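Local coordinates for 2-Keto-3-deoxy-(6-phospho-)gluconate aldolase (PDB 2R91), which is an archaeal aldolase of the dihydrodipicolinate synthetase family, built as a TIM barrel and assembled from four chains, at residues A160-Y165 against V188-V193; P124-N129 against R173-S178; S180-S185 against E203-I208; L74-A79 against A111-D116. One frame throughout, in Å; residues are numbered along the deposited sequence.

Interaction 1 of 4, residues A160-Y165 against V188-V193; sequences AHTLAY and VRLDGV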
loop_
_atom_site.group_PDB
_atom_site.type_symbol
_atom_site.label_atom_id
_atom_site.label_comp_id
_atom_site.label_asym_id
_atom_site.label_seq_id
_atom_site.Cartn_x
_atom_site.Cartn_y
_atom_site.Cartn_z
ATOM N N ALA A 160 0.444 7.298 -16.846
ATOM C CA ALA A 160 1.836 7.071 -17.258
ATOM C C ALA A 160 2.152 5.571 -17.349
ATOM O O ALA A 160 2.860 5.148 -18.214
ATOM C CB ALA A 160 2.794 7.740 -16.287
ATOM N N HIS A 161 1.628 4.788 -16.423
ATOM C CA HIS A 161 1.830 3.323 -16.453
ATOM C C HIS A 161 1.291 2.795 -17.796
ATOM O O HIS A 161 1.945 2.001 -18.499
ATOM C CB HIS A 161 1.095 2.720 -15.228
ATOM C CG HIS A 161 1.334 1.252 -15.037
ATOM N ND1 HIS A 161 0.638 0.292 -15.744
ATOM C CD2 HIS A 161 2.198 0.581 -14.234
ATOM C CE1 HIS A 161 1.059 -0.913 -15.380
ATOM N NE2 HIS A 161 1.999 -0.771 -14.461
ATOM N N THR A 162 0.110 3.268 -18.189
ATOM C CA THR A 162 -0.502 2.838 -19.456
ATOM C C THR A 162 0.298 3.296 -20.671
ATOM O O THR A 162 0.573 2.503 -21.599
ATOM C CB THR A 162 -1.960 3.311 -19.568
ATOM O OG1 THR A 162 -2.667 2.931 -18.396
ATOM C CG2 THR A 162 -2.672 2.690 -20.795
ATOM N N LEU A 163 0.682 4.580 -20.673
ATOM C CA LEU A 163 1.484 5.127 -21.758
ATOM C C LEU A 163 2.779 4.343 -21.929
ATOM O O LEU A 163 3.254 4.157 -23.032
ATOM C CB LEU A 163 1.797 6.630 -21.498
ATOM C CG LEU A 163 0.683 7.599 -21.926
ATOM C CD1 LEU A 163 0.819 8.969 -21.224
ATOM C CD2 LEU A 163 0.679 7.771 -23.456
ATOM N N ALA A 164 3.366 3.895 -20.833
ATOM C CA ALA A 164 4.608 3.146 -20.918
ATOM C C ALA A 164 4.495 1.897 -21.818
ATOM O O ALA A 164 5.483 1.501 -22.435
ATOM C CB ALA A 164 5.113 2.774 -19.521
ATOM N N TYR A 165 3.306 1.292 -21.934
ATOM C CA TYR A 165 3.167 0.143 -22.862
ATOM C C TYR A 165 3.354 0.557 -24.308
ATOM O O TYR A 165 3.907 -0.184 -25.112
ATOM C CB TYR A 165 1.814 -0.565 -22.720
ATOM C CG TYR A 165 1.567 -1.196 -21.373
ATOM C CD1 TYR A 165 2.143 -2.432 -21.040
ATOM C CD2 TYR A 165 0.724 -0.594 -20.452
ATOM C CE1 TYR A 165 1.907 -3.031 -19.831
ATOM C CE2 TYR A 165 0.475 -1.188 -19.225
ATOM C CZ TYR A 165 1.077 -2.415 -18.924
ATOM O OH TYR A 165 0.840 -2.995 -17.711
ATOM N N VAL A 188 -4.245 11.902 -25.051
ATOM C CA VAL A 188 -2.865 11.485 -25.253
ATOM C C VAL A 188 -2.751 10.487 -26.404
ATOM O O VAL A 188 -1.659 9.980 -26.686
ATOM C CB VAL A 188 -2.168 10.929 -23.967
ATOM C CG1 VAL A 188 -2.133 11.981 -22.844
ATOM C CG2 VAL A 188 -2.820 9.589 -23.489
ATOM N N ARG A 189 -3.862 10.240 -27.082
ATOM C CA ARG A 189 -3.902 9.294 -28.212
ATOM C C ARG A 189 -3.423 7.876 -27.881
ATOM O O ARG A 189 -2.558 7.296 -28.570
ATOM C CB ARG A 189 -3.185 9.856 -29.476
ATOM C CG ARG A 189 -3.738 11.217 -29.868
ATOM C CD ARG A 189 -3.464 11.587 -31.319
ATOM N NE ARG A 189 -4.180 12.821 -31.659
ATOM C CZ ARG A 189 -3.884 13.616 -32.696
ATOM N NH1 ARG A 189 -2.873 13.308 -33.518
ATOM N NH2 ARG A 189 -4.602 14.718 -32.911
ATOM N N LEU A 190 -3.981 7.321 -26.809
ATOM C CA LEU A 190 -3.940 5.874 -26.627
ATOM C C LEU A 190 -4.747 5.300 -27.796
ATOM O O LEU A 190 -5.442 6.039 -28.493
ATOM C CB LEU A 190 -4.568 5.484 -25.284
ATOM C CG LEU A 190 -3.750 5.889 -24.042
ATOM C CD1 LEU A 190 -4.418 5.253 -22.847
ATOM C CD2 LEU A 190 -2.297 5.403 -24.180
ATOM N N ASP A 191 -4.691 3.984 -28.005
ATOM C CA ASP A 191 -5.484 3.411 -29.084
ATOM C C ASP A 191 -6.970 3.410 -28.769
ATOM O O ASP A 191 -7.792 3.226 -29.647
ATOM C CB ASP A 191 -4.978 2.023 -29.379
ATOM C CG ASP A 191 -3.585 2.067 -29.893
ATOM O OD1 ASP A 191 -3.426 2.406 -31.076
ATOM O OD2 ASP A 191 -2.650 1.856 -29.110
ATOM N N GLY A 192 -7.322 3.596 -27.499
ATOM C CA GLY A 192 -8.717 3.625 -27.145
ATOM C C GLY A 192 -8.920 3.509 -25.649
ATOM O O GLY A 192 -7.955 3.586 -24.840
ATOM N N VAL A 193 -10.177 3.353 -25.280
ATOM C CA VAL A 193 -10.563 3.148 -23.887
ATOM C C VAL A 193 -11.340 1.850 -23.782
ATOM O O VAL A 193 -12.050 1.481 -24.713
ATOM C CB VAL A 193 -11.456 4.326 -23.342
ATOM C CG1 VAL A 193 -10.663 5.664 -23.405
ATOM C CG2 VAL A 193 -12.776 4.484 -24.140
#
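L163 and L190 meet methyl to methyl, CD2 to CD2 at 3.9 Å, their side chains running at about a right angle to each other. The same CD2 of L163 also touches V188 CG2 at 3.9 Å, so this one methyl faces the notch formed by V188 and L190. Next to it on the helix, T162 meets the other branch of L190: CD1 packs on T162 CG2 at 3.7 Å. Both methyls of L190 are thus engaged with helix 159-168, and all four residues are buried.

This is the outer layer of the TIM barrel, where helix 159-168 lies against the connection from helix 182-187 into the last barrel strand, 192-193. That connection leaves its helix through a Schellman motif, with R189 at positive phi (56°) and pointing away from the contact.

The polar interactions lie to the side of the methyls. With chi1 -51°, T162 OG1 lies beside the backbone N and bonds D154 OD2 and N176 ND2, while CG2, anti to the N, faces L190. On the 188-193 side, D191 OD2 takes the backbone N of V174 in the neighbouring strand. Beyond the helix connection, R189 NH1 makes a salt bridge with E218 of the second subunit, and L163 packs on R221 of that subunit.

Interaction 2 of 4, residues P124-N129 against R173-S178; sequences PVFLYN and RVYNGS. With SO4 (sulfate ion), chain E.
Y175 OH is gripped side-on by R173, and both residues press against F126 of 124-129. R173 NE donates to Y175 OH at 2.8 Å and R173 NH2 to the same Y175 OH at 2.9 Å, with the oxygen close to the guanidinium plane (13° out of it). The arginine chain bends at chi3 (58°), which brings NE and NH2 round to their own neighbour two residues on. E2 OE1 also bonds this hydroxyl, so three groups hold it.

F126 presents its ring edge to both residues. Its CZ lies over one face of the guanidinium, 3.7 Å from R173 NH1, with the ring and guanidinium planes 77° apart. The other touch is F126 CE2 on Y175 CE2 at 3.8 Å, an oblique approach to the tyrosine ring. Charge therefore meets a ring rim, not a ring face.

Further along, the Y128 ring turns its edge to a sulfate ion, probably from the crystallisation liquor. Y128 OH to sulfate O1 is modelled very short, so its exact length is doubtful; T42, T155 and K153 bind the same ion. N176 OD1 takes S178 N in an Asx turn.

Strands 125-129 and 173-176 are not neighbours: 149-154 runs between them, so the contact reaches across the barrel interior, where F126 and R173 also touch I68 of strand 67-70. Helix 159-168 packs outside, on L127 and V174.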
loop_
_atom_site.group_PDB
_atom_site.type_symbol
_atom_site.label_atom_id
_atom_site.label_comp_id
_atom_site.label_asym_id
_atom_site.label_seq_id
_atom_site.Cartn_x
_atom_site.Cartn_y
_atom_site.Cartn_z
ATOM N N PRO A 124 -4.179 -12.242 -32.007
ATOM C CA PRO A 124 -3.411 -11.492 -31.003
ATOM C C PRO A 124 -3.848 -11.824 -29.568
ATOM O O PRO A 124 -5.044 -12.000 -29.305
ATOM C CB PRO A 124 -3.763 -10.034 -31.308
ATOM C CG PRO A 124 -4.194 -10.036 -32.748
ATOM C CD PRO A 124 -4.903 -11.351 -32.930
ATOM N N VAL A 125 -2.876 -11.946 -28.680
ATOM C CA VAL A 125 -3.135 -12.084 -27.254
ATOM C C VAL A 125 -2.855 -10.738 -26.552
ATOM O O VAL A 125 -1.776 -10.160 -26.724
ATOM C CB VAL A 125 -2.252 -13.194 -26.641
ATOM C CG1 VAL A 125 -2.339 -13.195 -25.102
ATOM C CG2 VAL A 125 -2.661 -14.574 -27.218
ATOM N N PHE A 126 -3.839 -10.251 -25.791
ATOM C CA PHE A 126 -3.727 -8.979 -25.035
ATOM C C PHE A 126 -3.425 -9.260 -23.591
ATOM O O PHE A 126 -3.998 -10.197 -22.989
ATOM C CB PHE A 126 -5.060 -8.211 -25.056
ATOM C CG PHE A 126 -5.321 -7.428 -26.323
ATOM C CD1 PHE A 126 -5.027 -7.953 -27.573
ATOM C CD2 PHE A 126 -5.880 -6.170 -26.252
ATOM C CE1 PHE A 126 -5.284 -7.216 -28.734
ATOM C CE2 PHE A 126 -6.147 -5.427 -27.417
ATOM C CZ PHE A 126 -5.866 -5.948 -28.638
ATOM N N LEU A 127 -2.557 -8.446 -22.999
ATOM C CA LEU A 127 -2.456 -8.423 -21.556
ATOM C C LEU A 127 -3.609 -7.573 -21.012
ATOM O O LEU A 127 -3.852 -6.466 -21.490
ATOM C CB LEU A 127 -1.091 -7.874 -21.128
ATOM C CG LEU A 127 -1.001 -7.386 -19.669
ATOM C CD1 LEU A 127 -1.068 -8.510 -18.628
ATOM C CD2 LEU A 127 0.260 -6.504 -19.493
ATOM N N TYR A 128 -4.360 -8.109 -20.057
ATOM C CA TYR A 128 -5.375 -7.345 -19.343
ATOM C C TYR A 128 -4.843 -7.167 -17.926
ATOM O O TYR A 128 -4.882 -8.092 -17.094
ATOM C CB TYR A 128 -6.738 -8.074 -19.373
ATOM C CG TYR A 128 -7.857 -7.501 -18.498
ATOM C CD1 TYR A 128 -7.906 -6.131 -18.144
ATOM C CD2 TYR A 128 -8.889 -8.321 -18.067
ATOM C CE1 TYR A 128 -8.944 -5.639 -17.334
ATOM C CE2 TYR A 128 -9.917 -7.850 -17.273
ATOM C CZ TYR A 128 -9.961 -6.511 -16.918
ATOM O OH TYR A 128 -11.011 -6.101 -16.134
ATOM N N ASN A 129 -4.320 -5.967 -17.672
ATOM C CA ASN A 129 -3.637 -5.636 -16.438
ATOM C C ASN A 129 -4.605 -4.859 -15.535
ATOM O O ASN A 129 -5.295 -3.950 -15.995
ATOM C CB ASN A 129 -2.373 -4.810 -16.788
ATOM C CG ASN A 129 -1.427 -4.615 -15.602
ATOM O OD1 ASN A 129 -1.159 -3.476 -15.179
ATOM N ND2 ASN A 129 -0.885 -5.698 -15.103
ATOM N N ARG A 173 -1.675 -2.471 -29.628
ATOM C CA ARG A 173 -2.824 -1.619 -29.352
ATOM C C ARG A 173 -3.003 -1.480 -27.817
ATOM O O ARG A 173 -3.223 -2.472 -27.119
ATOM C CB ARG A 173 -4.082 -2.220 -29.957
ATOM C CG ARG A 173 -4.188 -2.126 -31.489
ATOM C CD ARG A 173 -5.169 -3.196 -32.040
ATOM N NE ARG A 173 -6.528 -3.076 -31.476
ATOM C CZ ARG A 173 -7.461 -4.045 -31.460
ATOM N NH1 ARG A 173 -7.209 -5.252 -31.975
ATOM N NH2 ARG A 173 -8.658 -3.810 -30.924
ATOM N N VAL A 174 -2.922 -0.248 -27.317
ATOM C CA VAL A 174 -2.950 0.039 -25.865
ATOM C C VAL A 174 -4.193 0.864 -25.474
ATOM O O VAL A 174 -4.513 1.876 -26.115
ATOM C CB VAL A 174 -1.614 0.719 -25.400
ATOM C CG1 VAL A 174 -1.654 1.038 -23.910
ATOM C CG2 VAL A 174 -0.402 -0.167 -25.726
ATOM N N TYR A 175 -4.904 0.407 -24.440
ATOM C CA TYR A 175 -6.160 0.986 -23.958
ATOM C C TYR A 175 -6.082 1.178 -22.447
ATOM O O TYR A 175 -5.496 0.353 -21.728
ATOM C CB TYR A 175 -7.322 0.001 -24.200
ATOM C CG TYR A 175 -7.454 -0.380 -25.649
ATOM C CD1 TYR A 175 -8.353 0.275 -26.479
ATOM C CD2 TYR A 175 -6.643 -1.353 -26.201
ATOM C CE1 TYR A 175 -8.450 -0.029 -27.823
ATOM C CE2 TYR A 175 -6.749 -1.687 -27.555
ATOM C CZ TYR A 175 -7.666 -1.022 -28.342
ATOM O OH TYR A 175 -7.774 -1.350 -29.673
ATOM N N ASN A 176 -6.662 2.260 -21.962
ATOM C CA ASN A 176 -6.795 2.434 -20.521
ATOM C C ASN A 176 -8.222 2.100 -20.093
ATOM O O ASN A 176 -9.190 2.431 -20.802
ATOM C CB ASN A 176 -6.373 3.861 -20.078
ATOM C CG ASN A 176 -6.556 4.070 -18.594
ATOM O OD1 ASN A 176 -7.650 4.356 -18.149
ATOM N ND2 ASN A 176 -5.500 3.881 -17.817
ATOM N N GLY A 177 -8.362 1.445 -18.938
ATOM C CA GLY A 177 -9.672 0.916 -18.511
ATOM C C GLY A 177 -10.358 1.703 -17.392
ATOM O O GLY A 177 -11.422 1.312 -16.902
ATOM N N SER A 178 -9.773 2.828 -16.992
ATOM C CA SER A 178 -10.343 3.645 -15.913
ATOM C C SER A 178 -11.391 4.639 -16.460
ATOM O O SER A 178 -11.109 5.383 -17.402
ATOM C CB SER A 178 -9.227 4.354 -15.125
ATOM O OG SER A 178 -9.803 5.269 -14.182
HETATM S S SO4 E . -13.049 -3.568 -16.495
HETATM O O1 SO4 E . -11.586 -3.715 -16.268
HETATM O O2 SO4 E . -13.165 -2.366 -17.357
HETATM O O3 SO4 E . -13.772 -4.733 -16.973
HETATM O O4 SO4 E . -13.772 -3.291 -15.229
#

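Interaction 3 of 4, residues S180-S185 against E203-I208; sequences SLVFAS and ELLAGI
I208 meets both V182 and F183, and it can be followed outward branch by branch. From CB, aimed at the opposite helix, the short branch CG2 lies anti to the backbone N and drops onto the backbone of F183, 3.6 Å from F183 CA. It also rests on the start of that side chain, F183 CB, at 3.9 Å. The longer branch leaves through CG1 and runs fully extended (chi2 179°), so the tip, CD1, reaches V182 CG1 at 4.0 Å.

V182 is shared. Its two methyls straddle a single atom of L205: CD2 of L205 is 4.1 Å from V182 CG2 and just as far from V182 CG1, the two side chains crossing at about a right angle. F183 contributes only its inner end, since its ring swings off toward I217 and Q224 of helix 217-237 and toward V188 of the second subunit.

Helix 182-187 begins just after L181, its N-cap residue. L181 O accepts both S185 N and S185 OG (2.7 Å), which arrive from opposite faces of the carbonyl plane.

In barrel terms, helix 182-187 precedes strand 192-193 and helix 202-213 follows it; the two helices meet through aliphatic branches, one of them set on the F183 backbone. With methyl groups carrying the touch and no polar bond joining the two segments, the spacing of these helices probably depends on shape and hydrophobic burial.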
loop_
_atom_site.group_PDB
_atom_site.type_symbol
_atom_site.label_atom_id
_atom_site.label_comp_id
_atom_site.label_asym_id
_atom_site.label_seq_id
_atom_site.Cartn_x
_atom_site.Cartn_y
_atom_site.Cartn_z
ATOM N N SER A 180 -12.370 7.235 -15.114
ATOM C CA SER A 180 -11.927 8.606 -14.800
ATOM C C SER A 180 -10.897 9.120 -15.803
ATOM O O SER A 180 -10.526 10.311 -15.763
ATOM C CB SER A 180 -11.343 8.613 -13.397
ATOM O OG SER A 180 -10.085 7.957 -13.465
ATOM N N LEU A 181 -10.414 8.249 -16.693
ATOM C CA LEU A 181 -9.371 8.608 -17.675
ATOM C C LEU A 181 -9.791 8.535 -19.159
ATOM O O LEU A 181 -8.930 8.506 -20.050
ATOM C CB LEU A 181 -8.079 7.791 -17.459
ATOM C CG LEU A 181 -7.307 8.035 -16.155
ATOM C CD1 LEU A 181 -6.169 7.022 -15.952
ATOM C CD2 LEU A 181 -6.771 9.515 -16.146
ATOM N N VAL A 182 -11.089 8.504 -19.441
ATOM C CA VAL A 182 -11.547 8.447 -20.844
ATOM C C VAL A 182 -11.082 9.664 -21.659
ATOM O O VAL A 182 -10.458 9.552 -22.713
ATOM C CB VAL A 182 -13.074 8.301 -20.919
ATOM C CG1 VAL A 182 -13.571 8.473 -22.362
ATOM C CG2 VAL A 182 -13.504 6.881 -20.363
ATOM N N PHE A 183 -11.421 10.841 -21.150
ATOM C CA PHE A 183 -10.938 12.095 -21.720
ATOM C C PHE A 183 -9.420 12.077 -21.903
ATOM O O PHE A 183 -8.918 12.231 -23.019
ATOM C CB PHE A 183 -11.445 13.249 -20.828
ATOM C CG PHE A 183 -10.662 14.520 -20.935
ATOM C CD1 PHE A 183 -10.326 15.056 -22.173
ATOM C CD2 PHE A 183 -10.331 15.225 -19.775
ATOM C CE1 PHE A 183 -9.599 16.271 -22.262
ATOM C CE2 PHE A 183 -9.617 16.443 -19.850
ATOM C CZ PHE A 183 -9.270 16.962 -21.066
ATOM N N ALA A 184 -8.683 11.855 -20.824
ATOM C CA ALA A 184 -7.234 11.854 -20.873
ATOM C C ALA A 184 -6.641 10.844 -21.872
ATOM O O ALA A 184 -5.684 11.154 -22.595
ATOM C CB ALA A 184 -6.665 11.618 -19.485
ATOM N N SER A 185 -7.204 9.636 -21.910
ATOM C CA SER A 185 -6.759 8.622 -22.901
ATOM C C SER A 185 -6.879 9.097 -24.353
ATOM O O SER A 185 -5.982 8.893 -25.151
ATOM C CB SER A 185 -7.592 7.337 -22.728
ATOM O OG SER A 185 -7.397 6.805 -21.438
ATOM N N GLU A 203 -22.970 6.913 -25.458
ATOM C CA GLU A 203 -23.103 8.173 -26.199
ATOM C C GLU A 203 -22.303 9.290 -25.530
ATOM O O GLU A 203 -21.857 10.196 -26.191
ATOM C CB GLU A 203 -24.565 8.581 -26.392
ATOM C CG GLU A 203 -25.406 8.786 -25.114
ATOM C CD GLU A 203 -26.062 7.484 -24.580
ATOM O OE1 GLU A 203 -25.359 6.537 -24.266
ATOM O OE2 GLU A 203 -27.303 7.412 -24.480
ATOM N N LEU A 204 -22.128 9.210 -24.211
ATOM C CA LEU A 204 -21.250 10.154 -23.496
ATOM C C LEU A 204 -19.784 9.944 -23.860
ATOM O O LEU A 204 -19.030 10.911 -24.086
ATOM C CB LEU A 204 -21.471 10.063 -21.977
ATOM C CG LEU A 204 -20.839 11.137 -21.040
ATOM C CD1 LEU A 204 -21.411 11.073 -19.642
ATOM C CD2 LEU A 204 -19.355 10.949 -20.914
ATOM N N LEU A 205 -19.343 8.684 -23.932
ATOM C CA LEU A 205 -17.953 8.408 -24.279
ATOM C C LEU A 205 -17.676 8.873 -25.704
ATOM O O LEU A 205 -16.609 9.385 -25.997
ATOM C CB LEU A 205 -17.626 6.899 -24.145
ATOM C CG LEU A 205 -17.862 6.233 -22.781
ATOM C CD1 LEU A 205 -17.132 4.865 -22.765
ATOM C CD2 LEU A 205 -17.374 7.118 -21.616
ATOM N N ALA A 206 -18.638 8.645 -26.596
ATOM C CA ALA A 206 -18.508 9.081 -27.999
ATOM C C ALA A 206 -18.470 10.610 -28.043
ATOM O O ALA A 206 -17.711 11.180 -28.807
ATOM C CB ALA A 206 -19.682 8.535 -28.847
ATOM N N GLY A 207 -19.286 11.255 -27.221
ATOM C CA GLY A 207 -19.240 12.727 -27.096
ATOM C C GLY A 207 -17.870 13.216 -26.647
ATOM O O GLY A 207 -17.333 14.183 -27.199
ATOM N N ILE A 208 -17.274 12.536 -25.669
ATOM C CA ILE A 208 -15.909 12.903 -25.254
ATOM C C ILE A 208 -14.917 12.739 -26.390
ATOM O O ILE A 208 -14.091 13.621 -26.641
ATOM C CB ILE A 208 -15.445 12.078 -24.029
ATOM C CG1 ILE A 208 -16.336 12.401 -22.822
ATOM C CG2 ILE A 208 -13.946 12.336 -23.744
ATOM C CD1 ILE A 208 -15.975 11.604 -21.540
#

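Interaction 4 of 4, residues L74-A79 against A111-D116; sequences LNADEA and AKYFRD
Y113 reaches from helix 107-120 to two alanines on helix 76-88, and this buried spot is the whole of the tight part. CG lies anti to the backbone N (chi1 179°), a setting that sends the ring across the groove between the helices. A76 CB comes to the ring at its edge, near the plane, 3.9 Å from Y113 CD1. One turn on, A79 CB sits obliquely to the ring and touches the phenol oxygen, Y113 OH, at 3.3 Å. That hydroxyl is hydrogen-bonded to S96 OG on the strand between the two helices. Behind the ring, Y113 CD2 lies over the centre of one face of F114.

Away from Y113 the helices part. D77 is exposed and stays clear of the facing helix. D116 directs its CB across but remains well short of the alanines, and K112 NZ makes a weak, long salt bridge to D116 OD2 at 3.5 Å. The lysine also forms a cation-pi contact with Y263 of the third subunit, which packs on A76 and Y113 as well. N75 caps the start of helix 76-88, its OD1 taking D77 N at 3.2 Å from above the amide plane.

These are consecutive outer helices of the TIM barrel. Small methyls let a long aromatic lie between them, and the contact is apolar except for one buried hydroxyl, whose hydrogen bond goes to S96 and not across to helix 76-88.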
loop_
_atom_site.group_PDB
_atom_site.type_symbol
_atom_site.label_atom_id
_atom_site.label_comp_id
_atom_site.label_asym_id
_atom_site.label_seq_id
_atom_site.Cartn_x
_atom_site.Cartn_y
_atom_site.Cartn_z
ATOM N N LEU A 74 -7.986 -19.834 -13.044
ATOM C CA LEU A 74 -6.971 -20.358 -12.132
ATOM C C LEU A 74 -6.688 -21.869 -12.348
ATOM O O LEU A 74 -5.877 -22.477 -11.641
ATOM C CB LEU A 74 -7.303 -20.021 -10.667
ATOM C CG LEU A 74 -7.360 -18.502 -10.374
ATOM C CD1 LEU A 74 -7.620 -18.254 -8.880
ATOM C CD2 LEU A 74 -6.075 -17.779 -10.775
ATOM N N ASN A 75 -7.305 -22.442 -13.371
ATOM C CA ASN A 75 -6.825 -23.671 -13.981
ATOM C C ASN A 75 -6.384 -23.279 -15.388
ATOM O O ASN A 75 -7.222 -23.040 -16.241
ATOM C CB ASN A 75 -7.944 -24.700 -14.072
ATOM C CG ASN A 75 -7.510 -25.972 -14.821
ATOM O OD1 ASN A 75 -6.421 -26.025 -15.389
ATOM N ND2 ASN A 75 -8.348 -27.016 -14.769
ATOM N N ALA A 76 -5.083 -23.212 -15.615
ATOM C CA ALA A 76 -4.554 -22.595 -16.837
ATOM C C ALA A 76 -4.970 -23.333 -18.114
ATOM O O ALA A 76 -5.094 -22.727 -19.160
ATOM C CB ALA A 76 -3.034 -22.484 -16.749
ATOM N N ASP A 77 -5.211 -24.647 -18.026
ATOM C CA ASP A 77 -5.714 -25.413 -19.183
ATOM C C ASP A 77 -7.039 -24.836 -19.667
ATOM O O ASP A 77 -7.360 -24.891 -20.853
ATOM C CB ASP A 77 -5.968 -26.884 -18.788
ATOM C CG ASP A 77 -4.688 -27.656 -18.545
ATOM O OD1 ASP A 77 -3.694 -27.442 -19.284
ATOM O OD2 ASP A 77 -4.693 -28.496 -17.604
ATOM N N GLU A 78 -7.838 -24.310 -18.744
ATOM C CA GLU A 78 -9.112 -23.709 -19.165
ATOM C C GLU A 78 -8.958 -22.420 -19.974
ATOM O O GLU A 78 -9.791 -22.114 -20.827
ATOM C CB GLU A 78 -10.026 -23.459 -17.970
ATOM C CG GLU A 78 -10.441 -24.749 -17.310
ATOM C CD GLU A 78 -11.469 -24.547 -16.239
ATOM O OE1 GLU A 78 -11.571 -23.434 -15.653
ATOM O OE2 GLU A 78 -12.153 -25.533 -15.947
ATOM N N ALA A 79 -7.932 -21.647 -19.657
ATOM C CA ALA A 79 -7.617 -20.424 -20.388
ATOM C C ALA A 79 -7.216 -20.784 -21.821
ATOM O O ALA A 79 -7.676 -20.182 -22.781
ATOM C CB ALA A 79 -6.470 -19.646 -19.648
ATOM N N ALA A 111 5.206 -15.868 -16.625
ATOM C CA ALA A 111 5.668 -15.870 -18.022
ATOM C C ALA A 111 5.202 -17.100 -18.764
ATOM O O ALA A 111 4.792 -16.999 -19.901
ATOM C CB ALA A 111 7.212 -15.781 -18.091
ATOM N N LYS A 112 5.309 -18.267 -18.128
ATOM C CA LYS A 112 4.870 -19.519 -18.743
ATOM C C LYS A 112 3.392 -19.448 -19.077
ATOM O O LYS A 112 2.990 -19.839 -20.174
ATOM C CB LYS A 112 5.133 -20.734 -17.814
ATOM C CG LYS A 112 4.673 -22.069 -18.431
ATOM C CD LYS A 112 5.191 -23.274 -17.653
ATOM C CE LYS A 112 4.644 -24.610 -18.207
ATOM N NZ LYS A 112 4.887 -24.768 -19.669
ATOM N N TYR A 113 2.588 -18.958 -18.133
ATOM C CA TYR A 113 1.153 -18.749 -18.371
ATOM C C TYR A 113 0.862 -17.990 -19.666
ATOM O O TYR A 113 0.105 -18.457 -20.528
ATOM C CB TYR A 113 0.505 -17.992 -17.198
ATOM C CG TYR A 113 -0.980 -17.731 -17.439
ATOM C CD1 TYR A 113 -1.920 -18.781 -17.326
ATOM C CD2 TYR A 113 -1.445 -16.452 -17.811
ATOM C CE1 TYR A 113 -3.282 -18.571 -17.555
ATOM C CE2 TYR A 113 -2.775 -16.224 -18.027
ATOM C CZ TYR A 113 -3.705 -17.285 -17.906
ATOM O OH TYR A 113 -5.045 -17.057 -18.123
ATOM N N PHE A 114 1.433 -16.792 -19.790
ATOM C CA PHE A 114 1.208 -15.986 -20.999
ATOM C C PHE A 114 1.817 -16.613 -22.235
ATOM O O PHE A 114 1.196 -16.613 -23.267
ATOM C CB PHE A 114 1.688 -14.518 -20.819
ATOM C CG PHE A 114 0.734 -13.681 -19.982
ATOM C CD1 PHE A 114 -0.429 -13.184 -20.532
ATOM C CD2 PHE A 114 1.021 -13.394 -18.657
ATOM C CE1 PHE A 114 -1.335 -12.425 -19.783
ATOM C CE2 PHE A 114 0.130 -12.645 -17.892
ATOM C CZ PHE A 114 -1.059 -12.148 -18.469
ATOM N N ARG A 115 3.002 -17.189 -22.132
ATOM C CA ARG A 115 3.596 -17.797 -23.337
ATOM C C ARG A 115 2.793 -19.005 -23.841
ATOM O O ARG A 115 2.590 -19.174 -25.042
ATOM C CB ARG A 115 5.055 -18.143 -23.086
ATOM C CG ARG A 115 5.891 -16.868 -23.048
ATOM C CD ARG A 115 7.243 -17.102 -22.466
ATOM N NE ARG A 115 8.055 -15.886 -22.466
ATOM C CZ ARG A 115 9.183 -15.745 -21.774
ATOM N NH1 ARG A 115 9.616 -16.746 -21.005
ATOM N NH2 ARG A 115 9.883 -14.611 -21.845
ATOM N N ASP A 116 2.287 -19.812 -22.919
ATOM C CA ASP A 116 1.395 -20.896 -23.299
ATOM C C ASP A 116 0.128 -20.411 -24.002
ATOM O O ASP A 116 -0.371 -21.032 -24.945
ATOM C CB ASP A 116 1.012 -21.703 -22.073
ATOM C CG ASP A 116 2.100 -22.654 -21.653
ATOM O OD1 ASP A 116 3.170 -22.670 -22.307
ATOM O OD2 ASP A 116 1.893 -23.367 -20.657
#

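Overall arrangement
Following the chain, interaction 4 opens and closes first, bringing together the helices on either side of strand 93-96. Interaction 2 opens next at 124-129; before it closes at 173-178, interaction 1 has opened at 160-165, so these two cross. Interaction 3 then opens at 180-185, interaction 1 closes at 188-193, and interaction 3 closes at 203-208, giving a second crossing. None nests inside another. Interaction 2 spans the barrel interior, and the others tie the outer layer. Interactions 3 and 4 lie on opposite sides of the chain's centre, with their own centres about 33 Å apart; L127 on F114 joins interaction 2 to interaction 4.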